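Local structure of acireductone dioxygenase (Bacillus anthracis, 4QGL) at residues N98-R111 with R162-Y174. The protein probably catalyses the oxidation of the acireductone of the methionine salvage pathway by molecular oxygen, with products that depend on whether iron or nickel is bound. Residues are numbered along the deposited sequence; the frame is centred on the assembly and turned at random.
Sequences NFQKEHHHTDDEVR and RIFVTTEGWVPIY. With CD (cadmium ion), chain B.
His104 and Ile173 form a single antiparallel bridge with two backbone bonds: His104 N to Ile173 O measures 3.1 Å and Ile173 N to His104 O 2.9 Å. Two further polar contacts flank it. His105 ND1 gives its hydrogen to Val171 O at 2.7 Å, in the plane of the imidazole but 64° above that of the carbonyl, which fixes the ring's rotation and leaves NE2 for the metal. Tyr174 OH donates to Asn98 O at 2.9 Å, in the carbonyl plane on a lone pair.

Metal coordination shows what the His105 bond positions: the cadmium ion is held by His105 NE2, His103 NE2 and Glu109 OE1, with His148 and a water completing the observed shell. This is the metal site of the cupin fold, His-X-His plus Glu from 98-111 and a later histidine, where iron or nickel is predicted to bind. His103 has its own second-shell brace, ND1 to Lys101 O within the ring plane.

Ile173 CB makes a CH-pi contact over one face of the His104 ring, 4.0 Å from its centroid; chi1 of 68° sets His104 CG between the backbone N and the carbonyl carbon, and the ring then lies against Ile173. His104 ND1 is hydrogen-bonded to Arg147. Phe99 CZ meets Trp170 CZ3 edge to edge at 3.8 Å.

Where strands 109-111 and 162-164 run antiparallel, Arg111 and Arg162 form a non-hydrogen-bonded pair, and Arg162 CG packs over one face of the Arg111 guanidinium, 3.6 Å from Arg111 NE, the two guanidinium planes being 87° apart. Arg111 NH1 bonds Val110 O, while Arg162 NH2 forms a salt bridge with Asp81.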
loop_
_atom_site.group_PDB
_atom_site.type_symbol
_atom_site.label_atom_id
_atom_site.label_comp_id
_atom_site.label_asym_id
_atom_site.label_seq_id
_atom_site.Cartn_x
_atom_site.Cartn_y
_atom_site.Cartn_z
ATOM N N ASN A 98 -15.441 -2.197 -3.545
ATOM C CA ASN A 98 -14.947 -3.511 -3.172
ATOM C C ASN A 98 -13.849 -3.487 -2.112
ATOM O O ASN A 98 -13.696 -4.455 -1.377
ATOM C CB ASN A 98 -14.526 -4.290 -4.414
ATOM C CG ASN A 98 -15.699 -4.538 -5.337
ATOM O OD1 ASN A 98 -16.809 -4.854 -4.881
ATOM N ND2 ASN A 98 -15.473 -4.376 -6.637
ATOM N N PHE A 99 -13.078 -2.415 -2.009
ATOM C CA PHE A 99 -11.979 -2.441 -1.043
ATOM C C PHE A 99 -12.196 -1.479 0.093
ATOM O O PHE A 99 -11.508 -1.522 1.106
ATOM C CB PHE A 99 -10.656 -2.316 -1.772
ATOM C CG PHE A 99 -10.513 -3.349 -2.842
ATOM C CD1 PHE A 99 -10.507 -4.713 -2.507
ATOM C CD2 PHE A 99 -10.491 -2.997 -4.178
ATOM C CE1 PHE A 99 -10.425 -5.706 -3.481
ATOM C CE2 PHE A 99 -10.411 -3.985 -5.162
ATOM C CZ PHE A 99 -10.369 -5.337 -4.811
ATOM N N GLN A 100 -13.243 -0.682 -0.064
ATOM C CA GLN A 100 -13.818 0.123 1.004
ATOM C C GLN A 100 -14.568 -0.662 2.066
ATOM O O GLN A 100 -14.720 -0.178 3.173
ATOM C CB GLN A 100 -14.758 1.156 0.415
ATOM C CG GLN A 100 -14.104 2.507 0.262
ATOM C CD GLN A 100 -14.786 3.398 -0.768
ATOM O OE1 GLN A 100 -14.122 4.246 -1.383
ATOM N NE2 GLN A 100 -16.121 3.226 -0.965
ATOM N N LYS A 101 -15.058 -1.849 1.737
ATOM C CA LYS A 101 -15.694 -2.698 2.752
ATOM C C LYS A 101 -14.686 -3.564 3.485
ATOM O O LYS A 101 -13.685 -4.013 2.895
ATOM C CB LYS A 101 -16.744 -3.567 2.125
ATOM C CG LYS A 101 -17.892 -2.773 1.525
ATOM C CD LYS A 101 -18.769 -3.727 0.731
ATOM C CE LYS A 101 -20.126 -3.140 0.412
ATOM N NZ LYS A 101 -21.053 -4.224 -0.008
ATOM N N GLU A 102 -14.935 -3.803 4.768
ATOM C CA GLU A 102 -14.014 -4.582 5.565
ATOM C C GLU A 102 -13.978 -6.006 5.027
ATOM O O GLU A 102 -14.998 -6.672 4.892
ATOM C CB GLU A 102 -14.452 -4.577 7.016
ATOM C CG GLU A 102 -13.528 -5.301 7.982
ATOM C CD GLU A 102 -14.174 -5.538 9.351
ATOM O OE1 GLU A 102 -14.286 -6.704 9.781
ATOM O OE2 GLU A 102 -14.590 -4.556 10.001
ATOM N N HIS A 103 -12.788 -6.458 4.692
ATOM C CA HIS A 103 -12.572 -7.840 4.261
ATOM C C HIS A 103 -11.272 -8.298 4.817
ATOM O O HIS A 103 -10.530 -7.498 5.364
ATOM C CB HIS A 103 -12.557 -7.937 2.737
ATOM C CG HIS A 103 -11.566 -7.034 2.095
ATOM N ND1 HIS A 103 -11.744 -5.674 2.006
ATOM C CD2 HIS A 103 -10.353 -7.288 1.575
ATOM C CE1 HIS A 103 -10.696 -5.133 1.423
ATOM N NE2 HIS A 103 -9.847 -6.099 1.134
ATOM N N HIS A 104 -11.017 -9.595 4.715
ATOM C CA HIS A 104 -9.647 -10.109 4.815
ATOM C C HIS A 104 -9.240 -10.905 3.586
ATOM O O HIS A 104 -10.020 -11.027 2.641
ATOM C CB HIS A 104 -9.406 -10.885 6.115
ATOM C CG HIS A 104 -10.145 -12.176 6.224
ATOM N ND1 HIS A 104 -11.264 -12.325 7.020
ATOM C CD2 HIS A 104 -9.886 -13.397 5.710
ATOM C CE1 HIS A 104 -11.683 -13.574 6.958
ATOM N NE2 HIS A 104 -10.868 -14.244 6.162
ATOM N N HIS A 105 -7.987 -11.370 3.582
ATOM C CA HIS A 105 -7.485 -12.320 2.569
ATOM C C HIS A 105 -6.730 -13.484 3.236
ATOM O O HIS A 105 -6.191 -13.320 4.331
ATOM C CB HIS A 105 -6.530 -11.623 1.579
ATOM C CG HIS A 105 -7.014 -10.301 1.075
ATOM N ND1 HIS A 105 -7.978 -10.184 0.095
ATOM C CD2 HIS A 105 -6.644 -9.035 1.395
ATOM C CE1 HIS A 105 -8.194 -8.901 -0.154
ATOM N NE2 HIS A 105 -7.423 -8.182 0.646
ATOM N N THR A 106 -6.655 -14.638 2.554
ATOM C CA THR A 106 -5.841 -15.782 3.016
ATOM C C THR A 106 -4.348 -15.715 2.698
ATOM O O THR A 106 -3.594 -16.577 3.139
ATOM C CB THR A 106 -6.324 -17.094 2.419
ATOM O OG1 THR A 106 -6.451 -16.925 1.006
ATOM C CG2 THR A 106 -7.660 -17.491 3.057
ATOM N N ASP A 107 -3.939 -14.727 1.911
ATOM C CA ASP A 107 -2.528 -14.355 1.771
ATOM C C ASP A 107 -2.337 -12.874 2.181
ATOM O O ASP A 107 -3.307 -12.103 2.325
ATOM C CB ASP A 107 -2.018 -14.602 0.320
ATOM C CG ASP A 107 -1.873 -16.113 -0.040
ATOM O OD1 ASP A 107 -1.655 -16.944 0.889
ATOM O OD2 ASP A 107 -1.972 -16.459 -1.263
ATOM N N ASP A 108 -1.079 -12.511 2.402
ATOM C CA ASP A 108 -0.646 -11.141 2.684
ATOM C C ASP A 108 -1.026 -10.227 1.530
ATOM O O ASP A 108 -1.091 -10.698 0.408
ATOM C CB ASP A 108 0.885 -11.109 2.824
ATOM C CG ASP A 108 1.395 -11.764 4.130
ATOM O OD1 ASP A 108 0.575 -12.127 5.026
ATOM O OD2 ASP A 108 2.635 -11.884 4.266
ATOM N N GLU A 109 -1.284 -8.940 1.805
ATOM C CA GLU A 109 -1.519 -7.922 0.767
ATOM C C GLU A 109 -0.443 -6.845 0.823
ATOM O O GLU A 109 -0.408 -6.012 1.741
ATOM C CB GLU A 109 -2.889 -7.257 0.928
ATOM C CG GLU A 109 -3.316 -6.384 -0.256
ATOM C CD GLU A 109 -4.489 -5.519 0.090
ATOM O OE1 GLU A 109 -5.262 -5.950 0.967
ATOM O OE2 GLU A 109 -4.665 -4.410 -0.477
ATOM N N VAL A 110 0.389 -6.833 -0.207
ATOM C CA VAL A 110 1.591 -6.031 -0.238
ATOM C C VAL A 110 1.457 -4.964 -1.295
ATOM O O VAL A 110 1.055 -5.232 -2.398
ATOM C CB VAL A 110 2.766 -6.929 -0.573
ATOM C CG1 VAL A 110 4.090 -6.195 -0.435
ATOM C CG2 VAL A 110 2.724 -8.167 0.311
ATOM N N ARG A 111 1.768 -3.736 -0.940
ATOM C CA ARG A 111 1.656 -2.620 -1.869
ATOM C C ARG A 111 2.864 -1.718 -1.662
ATOM O O ARG A 111 3.290 -1.535 -0.527
ATOM C CB ARG A 111 0.354 -1.818 -1.626
ATOM C CG ARG A 111 -0.951 -2.557 -1.941
ATOM C CD ARG A 111 -1.077 -2.922 -3.427
ATOM N NE ARG A 111 -2.324 -3.636 -3.723
ATOM C CZ ARG A 111 -2.517 -4.932 -3.530
ATOM N NH1 ARG A 111 -1.551 -5.696 -3.055
ATOM N NH2 ARG A 111 -3.681 -5.467 -3.820
ATOM N N ARG A 162 1.868 -3.979 -6.900
ATOM C CA ARG A 162 1.305 -5.002 -6.075
ATOM C C ARG A 162 2.166 -6.232 -6.171
ATOM O O ARG A 162 2.495 -6.692 -7.275
ATOM C CB ARG A 162 -0.077 -5.353 -6.553
ATOM C CG ARG A 162 -0.870 -4.154 -6.995
ATOM C CD ARG A 162 -1.637 -4.552 -8.223
ATOM N NE ARG A 162 -2.964 -5.047 -7.885
ATOM C CZ ARG A 162 -3.728 -5.748 -8.710
ATOM N NH1 ARG A 162 -4.917 -6.143 -8.308
ATOM N NH2 ARG A 162 -3.311 -6.058 -9.931
ATOM N N ILE A 163 2.523 -6.773 -5.015
ATOM C CA ILE A 163 3.250 -8.018 -4.973
ATOM C C ILE A 163 2.320 -9.070 -4.378
ATOM O O ILE A 163 1.675 -8.830 -3.404
ATOM C CB ILE A 163 4.550 -7.852 -4.160
ATOM C CG1 ILE A 163 5.339 -6.648 -4.686
ATOM C CG2 ILE A 163 5.424 -9.096 -4.263
ATOM C CD1 ILE A 163 6.603 -6.346 -3.901
ATOM N N PHE A 164 2.224 -10.221 -4.998
ATOM C CA PHE A 164 1.338 -11.255 -4.534
ATOM C C PHE A 164 2.000 -12.626 -4.595
ATOM O O PHE A 164 3.018 -12.821 -5.265
ATOM C CB PHE A 164 0.055 -11.247 -5.361
ATOM C CG PHE A 164 0.234 -10.809 -6.792
ATOM C CD1 PHE A 164 0.332 -9.473 -7.114
ATOM C CD2 PHE A 164 0.241 -11.734 -7.831
ATOM C CE1 PHE A 164 0.481 -9.067 -8.432
ATOM C CE2 PHE A 164 0.372 -11.330 -9.157
ATOM C CZ PHE A 164 0.503 -9.996 -9.451
ATOM N N VAL A 165 1.416 -13.566 -3.869
ATOM C CA VAL A 165 1.744 -14.998 -3.981
ATOM C C VAL A 165 1.127 -15.661 -5.216
ATOM O O VAL A 165 1.814 -16.324 -6.005
ATOM C CB VAL A 165 1.236 -15.768 -2.759
ATOM C CG1 VAL A 165 1.217 -17.257 -3.028
ATOM C CG2 VAL A 165 2.086 -15.426 -1.538
ATOM N N THR A 166 -0.181 -15.529 -5.356
ATOM C CA THR A 166 -0.886 -16.046 -6.528
ATOM C C THR A 166 -1.908 -15.012 -6.905
ATOM O O THR A 166 -2.279 -14.169 -6.063
ATOM C CB THR A 166 -1.632 -17.349 -6.200
ATOM O OG1 THR A 166 -2.358 -17.191 -4.963
ATOM C CG2 THR A 166 -0.645 -18.500 -6.047
ATOM N N THR A 167 -2.397 -15.055 -8.137
ATOM C CA THR A 167 -3.528 -14.190 -8.432
ATOM C C THR A 167 -4.698 -14.564 -7.480
ATOM O O THR A 167 -5.236 -13.673 -6.799
ATOM C CB THR A 167 -3.858 -14.118 -9.936
ATOM O OG1 THR A 167 -3.358 -12.874 -10.435
ATOM C CG2 THR A 167 -5.368 -14.179 -10.211
ATOM N N GLU A 168 -5.008 -15.866 -7.368
ATOM C CA GLU A 168 -6.129 -16.386 -6.504
ATOM C C GLU A 168 -6.218 -15.960 -5.001
ATOM O O GLU A 168 -7.287 -16.067 -4.383
ATOM C CB GLU A 168 -6.230 -17.925 -6.611
ATOM C CG GLU A 168 -4.922 -18.700 -6.557
ATOM C CD GLU A 168 -5.138 -20.162 -6.882
ATOM O OE1 GLU A 168 -5.634 -20.449 -7.991
ATOM O OE2 GLU A 168 -4.821 -21.021 -6.036
ATOM N N GLY A 169 -5.112 -15.501 -4.418
ATOM C CA GLY A 169 -5.103 -15.004 -3.045
ATOM C C GLY A 169 -5.541 -13.550 -2.921
ATOM O O GLY A 169 -5.579 -13.012 -1.818
ATOM N N TRP A 170 -5.886 -12.906 -4.037
ATOM C CA TRP A 170 -6.297 -11.503 -3.996
ATOM C C TRP A 170 -7.743 -11.299 -3.536
ATOM O O TRP A 170 -8.192 -10.160 -3.384
ATOM C CB TRP A 170 -6.123 -10.847 -5.376
ATOM C CG TRP A 170 -7.244 -11.153 -6.344
ATOM C CD1 TRP A 170 -7.318 -12.210 -7.210
ATOM C CD2 TRP A 170 -8.449 -10.401 -6.538
ATOM N NE1 TRP A 170 -8.488 -12.164 -7.924
ATOM C CE2 TRP A 170 -9.203 -11.067 -7.527
ATOM C CE3 TRP A 170 -8.978 -9.240 -5.959
ATOM C CZ2 TRP A 170 -10.437 -10.610 -7.955
ATOM C CZ3 TRP A 170 -10.215 -8.786 -6.392
ATOM C CH2 TRP A 170 -10.927 -9.473 -7.376
ATOM N N VAL A 171 -8.509 -12.366 -3.352
ATOM C CA VAL A 171 -9.945 -12.162 -3.212
ATOM C C VAL A 171 -10.314 -11.678 -1.823
ATOM O O VAL A 171 -9.697 -12.063 -0.840
ATOM C CB VAL A 171 -10.804 -13.369 -3.656
ATOM C CG1 VAL A 171 -10.598 -13.625 -5.136
ATOM C CG2 VAL A 171 -10.494 -14.620 -2.855
ATOM N N PRO A 172 -11.292 -10.763 -1.759
ATOM C CA PRO A 172 -11.822 -10.276 -0.504
ATOM C C PRO A 172 -12.732 -11.312 0.080
ATOM O O PRO A 172 -13.645 -11.742 -0.587
ATOM C CB PRO A 172 -12.614 -9.032 -0.905
ATOM C CG PRO A 172 -12.787 -9.117 -2.375
ATOM C CD PRO A 172 -11.618 -9.864 -2.877
ATOM N N ILE A 173 -12.435 -11.738 1.297
ATOM C CA ILE A 173 -13.357 -12.531 2.085
ATOM C C ILE A 173 -14.129 -11.586 3.026
ATOM O O ILE A 173 -13.597 -11.126 4.052
ATOM C CB ILE A 173 -12.615 -13.603 2.907
ATOM C CG1 ILE A 173 -11.751 -14.457 1.988
ATOM C CG2 ILE A 173 -13.613 -14.464 3.687
ATOM C CD1 ILE A 173 -10.800 -15.336 2.750
ATOM N N TYR A 174 -15.377 -11.297 2.675
ATOM C CA TYR A 174 -16.146 -10.349 3.460
ATOM C C TYR A 174 -16.633 -11.005 4.742
ATOM O O TYR A 174 -16.457 -10.446 5.817
ATOM C CB TYR A 174 -17.299 -9.797 2.653
ATOM C CG TYR A 174 -16.831 -8.970 1.481
ATOM C CD1 TYR A 174 -16.376 -7.686 1.661
ATOM C CD2 TYR A 174 -16.871 -9.463 0.198
ATOM C CE1 TYR A 174 -15.960 -6.906 0.593
ATOM C CE2 TYR A 174 -16.459 -8.690 -0.889
ATOM C CZ TYR A 174 -15.995 -7.409 -0.684
ATOM O OH TYR A 174 -15.566 -6.637 -1.738
ATOM O OXT TYR A 174 -17.153 -12.117 4.740
HETATM CD CD CD B . -7.528 -5.909 0.751
HETATM O O HOH W 1 -7.736 -3.596 0.394
#